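Local coordinates for protein glycosyl hydrolase (Rhizobium leguminosarum bv. trifolii, PDB 5NDX) that is a bacterial orthologue of human alpha-L-iduronidase, a family 39 glycoside hydrolase that probably hydrolyses O-glycosidic bonds, at residues G46-N50 and E51-F55; I360-P364 and G365-M369; E370-A373 and T374-D377; D134-T138 and W139-T143; Q40-A43 and Y44-G47. The protein carries 2 engineered substitutions. All blocks are in the same frame, centred on the assembly; numbering follows the deposited sequence. Where two conformers were deposited one is given.

Contacts 1 and 4 reach the ligand 8U8. Their centres are about 17 Å apart, and they meet where Phe55 packs against Tyr140 and the backbone of Thr138. Contact 5 runs straight into contact 1, and the two share Gly46 and Gly47. Contacts 2 and 3 lie on the same helix, 364-372, and are tied by the salt bridge from Lys362 to Glu370. That helix packs against contact 1 through Leu48 and Ile53. Ile360 and Lys362 of contact 2 touch helix 36-45 of contact 5. Contacts 2, 3 and 5 stay away from the ligand: the side chains of Lys363, Ala373 and Ile45 are about 13, 12 and 14 Å from a bound 8U8.

Contact 1: G46-N50 and E51-F55; sequences GGLPN and EGIKF. With 8U8 ((2~{R},3~{S},4~{S},5~{R},6~{S})-6-(4-methyl-2-oxidanylidene-chromen-7-yl)oxy-3,4,5-tris(oxidanyl)oxane-2-carboxylic acid), chain N.
Apolar packing sets Leu48 against the chain that turns back past it. Its CB lies 3.7 Å from Gly52 CA, and its CD2 meets Ile53 CG1 at 4.0 Å. A side chain on Gly52 would run into Leu48 CB, which fits a glycine here. Asn50 and Glu51 both have left-handed backbone angles and make the reversal.

Water joins the two limbs. One water accepts from Leu48 N and Ile53 N. Another accepts from Glu51 N at 2.8 Å and donates to Leu48 O.

Ligand contacts come from the far end. Lys54 is fully extended, and its NZ donates to 8U8 O3 at 2.8 Å and weakly to 8U8 O4. 8U8 C7 lies over one face of the Phe55 ring, and 8U8 O3 sits at its edge, in its plane. Phe55 CE2 is 3.4 Å from 8U8 C8. With an alanine at Phe55, the ligand would probably lose this aromatic wall, and a gap would open next to Tyr140.

The loop links helix 36-45 to strand 55-58 of the TIM barrel. Leu48 and Ile53 face helix 364-372, while Lys54 and Phe55 touch Lys91 of strand 91-95.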
# COMPACT_ATOMS: atom_id res chain seq x y z
N GLY A 46 7.50 -3.97 1.67
CA GLY A 46 8.60 -3.02 1.87
C GLY A 46 9.50 -2.80 0.67
O GLY A 46 10.44 -2.04 0.76
N GLY A 47 9.30 -3.52 -0.40
CA GLY A 47 10.14 -3.41 -1.58
C GLY A 47 9.69 -2.51 -2.72
O GLY A 47 10.34 -2.53 -3.75
N LEU A 48 8.62 -1.73 -2.55
CA LEU A 48 8.09 -0.88 -3.61
C LEU A 48 9.02 0.29 -3.84
O LEU A 48 9.68 0.73 -2.95
CB LEU A 48 6.68 -0.35 -3.33
CG LEU A 48 5.50 -1.27 -3.64
CD1 LEU A 48 5.40 -2.35 -2.64
CD2 LEU A 48 4.17 -0.52 -3.63
N PRO A 49 9.06 0.81 -5.07
CA PRO A 49 9.97 1.94 -5.33
C PRO A 49 9.72 3.08 -4.39
O PRO A 49 8.55 3.42 -4.14
CB PRO A 49 9.59 2.36 -6.73
CG PRO A 49 9.01 1.15 -7.37
CD PRO A 49 8.39 0.34 -6.27
N ASN A 50 10.79 3.66 -3.84
CA ASN A 50 10.69 4.91 -3.11
C ASN A 50 9.70 4.88 -1.95
O ASN A 50 8.84 5.76 -1.83
CB ASN A 50 10.31 6.05 -4.13
CG ASN A 50 10.48 7.46 -3.54
OD1 ASN A 50 11.04 7.63 -2.47
ND2 ASN A 50 9.99 8.49 -4.26
N GLU A 51 9.79 3.85 -1.13
CA GLU A 51 8.87 3.66 -0.02
C GLU A 51 7.39 3.72 -0.48
O GLU A 51 6.55 4.35 0.15
CB GLU A 51 9.18 4.66 1.11
CG GLU A 51 10.63 4.55 1.68
CD GLU A 51 10.81 5.59 2.82
OE1 GLU A 51 10.90 6.79 2.52
OE2 GLU A 51 10.66 5.26 4.00
N GLY A 52 7.09 3.02 -1.56
CA GLY A 52 5.74 3.02 -2.19
C GLY A 52 4.64 2.57 -1.25
O GLY A 52 3.50 3.01 -1.36
N ILE A 53 4.99 1.68 -0.31
CA ILE A 53 4.19 1.52 0.92
C ILE A 53 5.13 1.73 2.10
O ILE A 53 6.18 1.10 2.18
CB ILE A 53 3.51 0.14 1.03
CG1 ILE A 53 2.45 -0.02 -0.07
CG2 ILE A 53 2.78 0.01 2.37
CD1 ILE A 53 1.96 -1.45 -0.21
N LYS A 54 4.70 2.60 3.00
CA LYS A 54 5.54 3.06 4.11
C LYS A 54 4.96 2.73 5.49
O LYS A 54 5.74 2.45 6.40
CB LYS A 54 5.76 4.54 3.98
CG LYS A 54 6.68 5.18 5.01
CD LYS A 54 6.93 6.62 4.62
CE LYS A 54 7.83 7.32 5.67
NZ LYS A 54 8.20 8.66 5.11
N PHE A 55 3.63 2.80 5.63
CA PHE A 55 2.94 2.60 6.91
C PHE A 55 2.06 1.37 6.92
O PHE A 55 1.41 1.07 5.91
CB PHE A 55 2.12 3.84 7.26
CG PHE A 55 2.95 5.08 7.46
CD1 PHE A 55 3.59 5.31 8.67
CD2 PHE A 55 3.12 5.97 6.46
CE1 PHE A 55 4.39 6.42 8.86
CE2 PHE A 55 3.92 7.10 6.63
CZ PHE A 55 4.56 7.33 7.85
C15 8U8 N . -1.65 9.78 10.07
C13 8U8 N . -0.99 10.84 9.45
C14 8U8 N . -1.20 12.14 9.89
C16 8U8 N . -0.48 13.19 9.33
O9 8U8 N . -0.72 14.34 9.69
O8 8U8 N . 0.37 12.97 8.29
C11 8U8 N . 0.62 11.71 7.88
C10 8U8 N . 1.56 11.58 6.89
C12 8U8 N . -0.05 10.62 8.43
C7 8U8 N . 0.28 9.35 7.96
C8 8U8 N . 1.23 9.22 6.95
C9 8U8 N . 1.89 10.33 6.41
O2 8U8 N . 2.84 10.14 5.44
C5 8U8 N . 3.83 11.18 5.21
O1 8U8 N . 3.14 12.02 4.27
C1 8U8 N . 3.87 13.12 3.67
C6 8U8 N . 4.29 14.19 4.75
O7 8U8 N . 3.62 14.28 5.80
O6 8U8 N . 5.31 14.84 4.52
C2 8U8 N . 5.08 12.50 2.98
O5 8U8 N . 5.90 13.50 2.30
C3 8U8 N . 5.93 11.70 3.99
O4 8U8 N . 6.97 11.08 3.29
C4 8U8 N . 5.07 10.60 4.63
O3 8U8 N . 5.79 9.91 5.66
O HOH W 1 7.61 -0.21 -0.01
O HOH W 2 11.79 1.90 -0.91

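Contact 2: I360-P364 and G365-M369; sequences IIKKP and GLTSM
Pro364 O takes two hydrogen bonds from Ser368. Ser368 OG donates to Pro364 O at 2.8 Å, in the carbonyl plane, and Ser368 N at 3.0 Å. Ser368 OG stands between its own backbone N and carbonyl carbon (chi1 56°), which points it back at the previous turn. Lys363 O is also held twice. Thr367 N donates to it in the carbonyl plane with a nearly straight bond of 168°. Leu366 N donates to Lys363 O at 3.0 Å from above that plane.

These bonds form the first turn of helix 364-372. Lys363 holds the N-cap position, and Pro364 follows it, where no N-H is needed for a helix bond. The turn is entered directly from strand 358-362, which pairs with strand 326-330.

Lys363 NZ bonds to Thr324 OG1 and to the backbone oxygens of Gly319 and Gln322. Lys362 NZ forms salt bridges to Glu370 and Glu491.

The Lys362 chain bends at chi3 and runs obliquely across Leu366 and Thr367. Lys362 CG lies 3.9 Å from Leu366 CD2, and its CE lies 4.0 Å from Thr367 CG2. Thr367 OG1 comes within 3.3 Å of Pro364 CA. Pro364 and Ser368 also touch Ala285 of helix 282-300.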
# COMPACT_ATOMS: atom_id res chain seq x y z
N ILE A 360 2.24 -17.62 -2.22
CA ILE A 360 1.46 -16.42 -2.42
C ILE A 360 1.80 -15.78 -3.76
O ILE A 360 2.97 -15.72 -4.16
CB ILE A 360 1.61 -15.37 -1.30
CG1 ILE A 360 3.07 -15.05 -1.00
CG2 ILE A 360 0.87 -15.87 -0.09
CD1 ILE A 360 3.23 -14.02 0.10
N ILE A 361 0.74 -15.34 -4.44
CA ILE A 361 0.84 -14.69 -5.70
C ILE A 361 0.30 -13.25 -5.58
O ILE A 361 -0.78 -13.03 -5.05
CB ILE A 361 0.06 -15.48 -6.75
CG1 ILE A 361 0.62 -16.89 -6.94
CG2 ILE A 361 0.06 -14.76 -8.07
CD1 ILE A 361 2.05 -16.97 -7.48
N LYS A 362 1.06 -12.28 -6.05
CA LYS A 362 0.64 -10.86 -6.09
C LYS A 362 -0.57 -10.57 -6.91
O LYS A 362 -0.70 -11.02 -8.03
CB LYS A 362 1.75 -9.97 -6.67
CG LYS A 362 2.84 -9.76 -5.70
CD LYS A 362 4.20 -9.19 -6.18
CE LYS A 362 4.22 -8.21 -7.27
NZ LYS A 362 5.62 -7.58 -7.40
N LYS A 363 -1.41 -9.73 -6.35
CA LYS A 363 -2.66 -9.32 -6.97
C LYS A 363 -2.63 -7.82 -7.30
O LYS A 363 -1.71 -7.11 -6.86
CB LYS A 363 -3.80 -9.63 -6.00
CG LYS A 363 -4.14 -11.11 -5.91
CD LYS A 363 -5.09 -11.41 -4.76
CE LYS A 363 -6.47 -10.79 -4.95
NZ LYS A 363 -7.23 -10.97 -3.70
N PRO A 364 -3.66 -7.33 -8.04
CA PRO A 364 -3.67 -5.94 -8.48
C PRO A 364 -3.69 -4.88 -7.43
O PRO A 364 -3.25 -3.77 -7.71
CB PRO A 364 -4.89 -5.84 -9.41
CG PRO A 364 -5.02 -7.25 -9.94
CD PRO A 364 -4.60 -8.15 -8.82
N GLY A 365 -4.13 -5.20 -6.22
CA GLY A 365 -4.08 -4.25 -5.13
C GLY A 365 -2.65 -3.79 -4.81
O GLY A 365 -2.47 -2.68 -4.30
N LEU A 366 -1.65 -4.67 -5.06
CA LEU A 366 -0.25 -4.38 -4.80
C LEU A 366 0.42 -3.82 -6.04
O LEU A 366 1.10 -2.80 -5.94
CB LEU A 366 0.55 -5.62 -4.31
CG LEU A 366 2.02 -5.43 -3.96
CD1 LEU A 366 2.18 -4.24 -3.02
CD2 LEU A 366 2.57 -6.68 -3.30
N THR A 367 0.17 -4.43 -7.19
CA THR A 367 0.81 -3.99 -8.42
C THR A 367 0.40 -2.59 -8.79
O THR A 367 1.21 -1.80 -9.28
CB THR A 367 0.62 -4.96 -9.57
OG1 THR A 367 -0.79 -5.15 -9.81
CG2 THR A 367 1.27 -6.29 -9.25
N SER A 368 -0.84 -2.24 -8.52
CA SER A 368 -1.27 -0.88 -8.78
C SER A 368 -0.41 0.10 -7.94
O SER A 368 -0.03 1.16 -8.45
CB SER A 368 -2.75 -0.66 -8.46
OG SER A 368 -2.98 -1.01 -7.11
N MET A 369 -0.15 -0.24 -6.68
CA MET A 369 0.69 0.57 -5.80
C MET A 369 2.15 0.61 -6.21
O MET A 369 2.82 1.66 -6.03
CB MET A 369 0.52 0.16 -4.34
CG MET A 369 -0.92 0.43 -3.88
SD MET A 369 -1.15 -0.08 -2.20
CE MET A 369 -0.95 1.47 -1.34

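Contact 3: E370-A373 and T374-D377; sequences ELLA and TLGD
Thr374 grips Leu371 O with two donors. Thr374 OG1 donates to Leu371 O at 2.7 Å, nearly along the C=O axis, with a C=O...donor angle of 160°. Thr374 N donates to Leu371 O at 3.2 Å, from well above the carbonyl plane. The hydroxyl reaches back because OG1 sits between the backbone N and the carbonyl carbon (chi1 70°). That torsion leaves the methyl CG2 of Thr374 3.7 Å from Glu370 O.

One residue on, Leu375 N donates to Leu372 O at 3.2 Å. The Leu375 side chain curls over the same carbonyl, its CD1 3.5 Å from Leu372 O. The two leucines lie side by side and point the same way, with Leu372 CD2 and Leu375 CD1 4.1 Å apart. A water donates to both Ala373 O and Leu375 O and so links the two carbonyls.

The next shell holds these groups in place. Thr374 OG1 is also hydrogen-bonded to Ser408 OG, and Ala373 O to Arg20. Leu375 packs on strands 395-401 and 407-413, Thr374 packs on strand 518-526, and at the other end Glu370 OE1 is bonded to Ser588.

Leu372 to Leu375 form a type I beta turn. It carries the chain out of helix 364-372 toward strand 378-385, a member of the large mixed sheet beside the TIM barrel.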
# COMPACT_ATOMS: atom_id res chain seq x y z
N GLU A 370 2.65 -0.46 -6.81
CA GLU A 370 3.97 -0.45 -7.44
C GLU A 370 4.09 0.60 -8.54
O GLU A 370 5.10 1.31 -8.59
CB GLU A 370 4.35 -1.82 -8.02
CG GLU A 370 4.62 -2.88 -6.96
CD GLU A 370 5.15 -4.23 -7.52
OE1 GLU A 370 6.36 -4.41 -7.84
OE2 GLU A 370 4.33 -5.15 -7.62
N LEU A 371 3.09 0.68 -9.42
CA LEU A 371 3.07 1.67 -10.44
C LEU A 371 2.95 3.06 -9.89
O LEU A 371 3.69 3.96 -10.29
CB LEU A 371 1.96 1.41 -11.48
CG LEU A 371 2.34 0.53 -12.67
CD1 LEU A 371 2.81 -0.81 -12.25
CD2 LEU A 371 1.15 0.32 -13.59
N LEU A 372 2.00 3.27 -9.01
CA LEU A 372 1.77 4.59 -8.41
C LEU A 372 3.01 5.10 -7.60
O LEU A 372 3.24 6.33 -7.49
CB LEU A 372 0.52 4.58 -7.53
CG LEU A 372 -0.82 4.35 -8.23
CD1 LEU A 372 -1.90 3.99 -7.24
CD2 LEU A 372 -1.23 5.60 -8.94
N ALA A 373 3.81 4.17 -7.08
CA ALA A 373 4.96 4.50 -6.27
C ALA A 373 6.02 5.22 -7.09
O ALA A 373 6.82 5.91 -6.50
CB ALA A 373 5.57 3.24 -5.69
N THR A 374 6.00 5.05 -8.42
CA THR A 374 6.95 5.73 -9.32
C THR A 374 6.68 7.17 -9.60
O THR A 374 7.45 7.79 -10.33
CB THR A 374 7.04 5.02 -10.70
OG1 THR A 374 5.82 5.20 -11.46
CG2 THR A 374 7.33 3.55 -10.51
N LEU A 375 5.57 7.72 -9.10
CA LEU A 375 5.24 9.08 -9.40
C LEU A 375 6.24 10.06 -8.77
O LEU A 375 6.90 9.75 -7.79
CB LEU A 375 3.82 9.41 -8.96
CG LEU A 375 2.71 8.81 -9.85
CD1 LEU A 375 1.35 8.78 -9.15
CD2 LEU A 375 2.61 9.55 -11.16
N GLY A 376 6.36 11.20 -9.41
CA GLY A 376 7.26 12.26 -9.01
C GLY A 376 6.72 13.21 -7.97
O GLY A 376 5.74 12.90 -7.31
N ASP A 377 7.36 14.38 -7.84
CA ASP A 377 7.08 15.27 -6.71
C ASP A 377 6.47 16.59 -7.16
O ASP A 377 6.23 17.49 -6.34
CB ASP A 377 8.33 15.51 -5.88
CG ASP A 377 9.42 16.28 -6.68
OD1 ASP A 377 9.22 16.73 -7.86
OD2 ASP A 377 10.51 16.42 -6.10
O HOH W 3 8.63 7.89 -6.85

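Contact 4: D134-T138 and W139-T143; sequences DELRT and WYFET. With 8U8 ((2~{R},3~{S},4~{S},5~{R},6~{S})-6-(4-methyl-2-oxidanylidene-chromen-7-yl)oxy-3,4,5-tris(oxidanyl)oxane-2-carboxylic acid), chain N.
Trp139 packs tightly on the helix end before it. Leu136 CD2 lies over one face of the indole, 3.7 Å from the centroid of the six-membered ring and 14° off its normal, a CH-pi contact. Leu136 CD1 meets Phe141 CZ at 3.7 Å, in the plane of the phenyl ring and at its edge. Trp139 NE1 donates to Glu135 OE2 at 2.8 Å, nearly in the ring plane. Glu135 OE2 is met on its anti side, the donor 28° out of the carboxylate plane. Glu135 O accepts from both Thr138 N and Thr138 OG1, the hydroxyl at 2.6 Å. A leucine in place of Trp139 has no N-H for Glu135 OE2, so the carboxylate would probably be free to turn and a gap would open against Leu136 CD2.

The other side is looser. Arg137 points away into an exposed position and pairs with Asp174. A water donates to Arg137 O and Trp139 O, and also lies over one face of the Tyr140 ring.

The opposite face of Tyr140 is covered by the coumarin of 8U8. Leu136 to Trp139 form a type I beta turn. It leads from helix 133-136 into strand 140-142, the fourth strand of the TIM barrel, from which Tyr140 lines the ligand pocket.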
# COMPACT_ATOMS: atom_id res chain seq x y z
N ASP A 134 14.63 9.03 16.85
CA ASP A 134 14.42 9.44 15.47
C ASP A 134 13.39 8.48 14.79
O ASP A 134 12.44 8.98 14.19
CB ASP A 134 15.73 9.50 14.70
CG ASP A 134 16.59 10.73 15.07
OD1 ASP A 134 16.09 11.62 15.83
OD2 ASP A 134 17.75 10.80 14.59
N GLU A 135 13.54 7.15 14.97
CA GLU A 135 12.59 6.17 14.41
C GLU A 135 11.21 6.41 14.94
O GLU A 135 10.28 6.54 14.14
CB GLU A 135 13.03 4.71 14.62
CG GLU A 135 12.02 3.64 14.16
CD GLU A 135 11.74 3.63 12.66
OE1 GLU A 135 12.63 3.98 11.90
OE2 GLU A 135 10.62 3.28 12.23
N LEU A 136 11.07 6.53 16.26
CA LEU A 136 9.76 6.77 16.87
C LEU A 136 9.00 7.98 16.34
O LEU A 136 7.77 7.96 16.15
CB LEU A 136 9.87 6.90 18.40
CG LEU A 136 9.27 5.81 19.26
CD1 LEU A 136 7.80 5.97 19.35
CD2 LEU A 136 9.57 4.42 18.73
N ARG A 137 9.75 9.04 16.15
CA ARG A 137 9.19 10.27 15.70
C ARG A 137 8.71 10.21 14.25
O ARG A 137 8.08 11.13 13.85
CB ARG A 137 10.21 11.43 15.83
CG ARG A 137 10.38 11.91 17.26
CD ARG A 137 11.45 12.98 17.37
NE ARG A 137 12.40 12.71 18.44
CZ ARG A 137 12.55 13.41 19.57
NH1 ARG A 137 11.79 14.46 19.87
NH2 ARG A 137 13.48 13.04 20.46
N THR A 138 9.09 9.19 13.48
CA THR A 138 8.55 9.00 12.12
C THR A 138 7.20 8.24 12.13
O THR A 138 6.58 8.08 11.06
CB THR A 138 9.54 8.27 11.18
OG1 THR A 138 9.69 6.90 11.59
CG2 THR A 138 10.95 9.03 11.07
N TRP A 139 6.75 7.79 13.32
CA TRP A 139 5.51 7.03 13.42
C TRP A 139 4.34 7.98 13.60
O TRP A 139 4.57 9.16 13.81
CB TRP A 139 5.55 6.07 14.56
CG TRP A 139 6.61 5.02 14.49
CD1 TRP A 139 7.56 4.87 13.55
CD2 TRP A 139 6.84 4.01 15.47
NE1 TRP A 139 8.39 3.81 13.87
CE2 TRP A 139 7.95 3.25 15.04
CE3 TRP A 139 6.16 3.61 16.63
CZ2 TRP A 139 8.42 2.16 15.76
CZ3 TRP A 139 6.64 2.51 17.34
CH2 TRP A 139 7.75 1.81 16.91
N TYR A 140 3.12 7.47 13.40
CA TYR A 140 1.89 8.20 13.79
C TYR A 140 1.14 7.31 14.75
O TYR A 140 1.11 6.11 14.57
CB TYR A 140 1.03 8.59 12.58
CG TYR A 140 1.73 9.56 11.68
CD1 TYR A 140 2.62 9.12 10.73
CD2 TYR A 140 1.55 10.92 11.83
CE1 TYR A 140 3.34 10.03 9.95
CE2 TYR A 140 2.24 11.85 11.02
CZ TYR A 140 3.15 11.41 10.11
OH TYR A 140 3.85 12.34 9.31
N PHE A 141 0.57 7.91 15.79
CA PHE A 141 -0.24 7.21 16.77
C PHE A 141 -1.66 7.63 16.60
O PHE A 141 -1.93 8.80 16.32
CB PHE A 141 0.22 7.53 18.19
CG PHE A 141 1.57 7.00 18.49
CD1 PHE A 141 1.72 5.70 18.95
CD2 PHE A 141 2.69 7.75 18.17
CE1 PHE A 141 2.99 5.17 19.19
CE2 PHE A 141 3.96 7.22 18.37
CZ PHE A 141 4.10 5.94 18.88
N GLU A 142 -2.56 6.67 16.77
CA GLU A 142 -3.99 6.87 16.55
C GLU A 142 -4.81 6.27 17.66
O GLU A 142 -4.41 5.27 18.27
CB GLU A 142 -4.45 6.15 15.25
CG GLU A 142 -5.68 6.79 14.66
CD GLU A 142 -6.19 6.09 13.42
OE1 GLU A 142 -5.84 4.93 13.21
OE2 GLU A 142 -6.97 6.70 12.67
N THR A 143 -5.98 6.84 17.86
CA THR A 143 -6.98 6.19 18.71
C THR A 143 -7.41 4.83 18.16
O THR A 143 -7.30 4.53 16.95
CB THR A 143 -8.31 6.93 18.74
OG1 THR A 143 -8.78 7.05 17.38
CG2 THR A 143 -8.18 8.26 19.39
C15 8U8 N . -1.65 9.78 10.07
C13 8U8 N . -0.99 10.84 9.45
C14 8U8 N . -1.20 12.14 9.89
C16 8U8 N . -0.48 13.19 9.33
O9 8U8 N . -0.72 14.34 9.69
O8 8U8 N . 0.37 12.97 8.29
C11 8U8 N . 0.62 11.71 7.88
C10 8U8 N . 1.56 11.58 6.89
C12 8U8 N . -0.05 10.62 8.43
C7 8U8 N . 0.28 9.35 7.96
C8 8U8 N . 1.23 9.22 6.95
C9 8U8 N . 1.89 10.33 6.41
O2 8U8 N . 2.84 10.14 5.44
C5 8U8 N . 3.83 11.18 5.21
O1 8U8 N . 3.14 12.02 4.27
C1 8U8 N . 3.87 13.12 3.67
C6 8U8 N . 4.29 14.19 4.75
O7 8U8 N . 3.62 14.28 5.80
O6 8U8 N . 5.31 14.84 4.52
C2 8U8 N . 5.08 12.50 2.98
O5 8U8 N . 5.90 13.50 2.30
C3 8U8 N . 5.93 11.70 3.99
O4 8U8 N . 6.97 11.08 3.29
C4 8U8 N . 5.07 10.60 4.63
O3 8U8 N . 5.79 9.91 5.66
O HOH W 4 5.69 11.17 12.50

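Contact 5: Q40-A43 and Y44-G47; sequences QMLA and YIGG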
# COMPACT_ATOMS: atom_id res chain seq x y z
N GLN A 40 6.88 -13.19 4.86
CA GLN A 40 7.17 -13.17 3.42
C GLN A 40 6.50 -11.97 2.75
O GLN A 40 7.14 -11.29 1.96
CB GLN A 40 6.75 -14.46 2.75
CG GLN A 40 7.41 -14.62 1.41
CD GLN A 40 6.94 -15.87 0.67
OE1 GLN A 40 7.19 -17.05 1.09
NE2 GLN A 40 6.33 -15.65 -0.44
N MET A 41 5.24 -11.72 3.11
CA MET A 41 4.50 -10.60 2.52
C MET A 41 5.18 -9.25 2.76
O MET A 41 5.16 -8.40 1.87
CB MET A 41 3.09 -10.59 3.05
CG MET A 41 2.29 -11.80 2.59
SD MET A 41 0.87 -12.08 3.64
CE MET A 41 -0.02 -13.27 2.63
N LEU A 42 5.76 -9.06 3.95
CA LEU A 42 6.41 -7.79 4.28
C LEU A 42 7.62 -7.46 3.41
O LEU A 42 7.94 -6.30 3.25
CB LEU A 42 6.78 -7.72 5.75
CG LEU A 42 5.63 -7.71 6.72
CD1 LEU A 42 6.13 -7.72 8.15
CD2 LEU A 42 4.73 -6.54 6.51
N ALA A 43 8.30 -8.47 2.89
CA ALA A 43 9.37 -8.26 1.92
C ALA A 43 8.82 -7.63 0.65
O ALA A 43 9.43 -6.70 0.12
CB ALA A 43 10.01 -9.60 1.58
N TYR A 44 7.69 -8.14 0.13
CA TYR A 44 7.10 -7.49 -1.06
C TYR A 44 6.58 -6.11 -0.73
O TYR A 44 6.78 -5.18 -1.51
CB TYR A 44 5.95 -8.25 -1.65
CG TYR A 44 6.20 -9.64 -2.07
CD1 TYR A 44 6.64 -9.97 -3.36
CD2 TYR A 44 5.98 -10.65 -1.17
CE1 TYR A 44 6.79 -11.31 -3.73
CE2 TYR A 44 6.18 -11.95 -1.52
CZ TYR A 44 6.58 -12.28 -2.78
OH TYR A 44 6.72 -13.65 -2.95
N ILE A 45 5.93 -5.96 0.43
CA ILE A 45 5.31 -4.69 0.83
C ILE A 45 6.37 -3.60 1.08
O ILE A 45 6.19 -2.46 0.67
CB ILE A 45 4.43 -4.87 2.06
CG1 ILE A 45 3.23 -5.75 1.71
CG2 ILE A 45 3.95 -3.53 2.60
CD1 ILE A 45 2.55 -6.33 2.95
N GLY A 46 7.50 -3.97 1.67
CA GLY A 46 8.60 -3.02 1.87
C GLY A 46 9.50 -2.80 0.67
O GLY A 46 10.44 -2.04 0.76
N GLY A 47 9.30 -3.52 -0.40
CA GLY A 47 10.14 -3.41 -1.58
C GLY A 47 9.69 -2.51 -2.72
O GLY A 47 10.34 -2.53 -3.75
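Gly46 N donates to Leu42 O at 2.8 Å, from above the carbonyl plane. One residue earlier, Ile45 N donates to Met41 O at 2.9 Å, in the carbonyl plane and with an N-H...O angle of 160°. Both are i to i+4 bonds of the alpha helix. Beyond them, Gly47 N bonds to Tyr44 O, three residues back. The two glycines suit this close turn. A CB on Gly46 would sit tight against Leu42 O, and one on Gly47 tight against Ala43 O.

On one side of the helix, Gln40 and Tyr44 run side by side and point the same way. Gln40 is extended, CG opposite its backbone N (chi1 -163°), which carries NE2 out to the hydroxyl end of the Tyr44 ring. Gln40 NE2 reaches the ring edge, in its plane, and makes a weak hydrogen bond to Tyr44 OH at 3.2 Å. The amide and ring planes are 47° apart. Tyr44 CD2 also lies 3.4 Å from Gln40 O.

Ile45 packs back on the turn before it. Its CG1 comes within 3.3 Å of Met41 O, and its CD1 lies 4.2 Å from Leu42 CD2. Farther out, Ile45 touches Ile53 and Ile325. Tyr44 meets the ring of Phe326 and packs on Met553 and Leu592, and Ala43 touches Met553 and Phe555.

This is the last part of helix 36-45. It is the helix of the beta-alpha-beta crossover from strand 24-27 to strand 55-58, the first such unit of the TIM barrel.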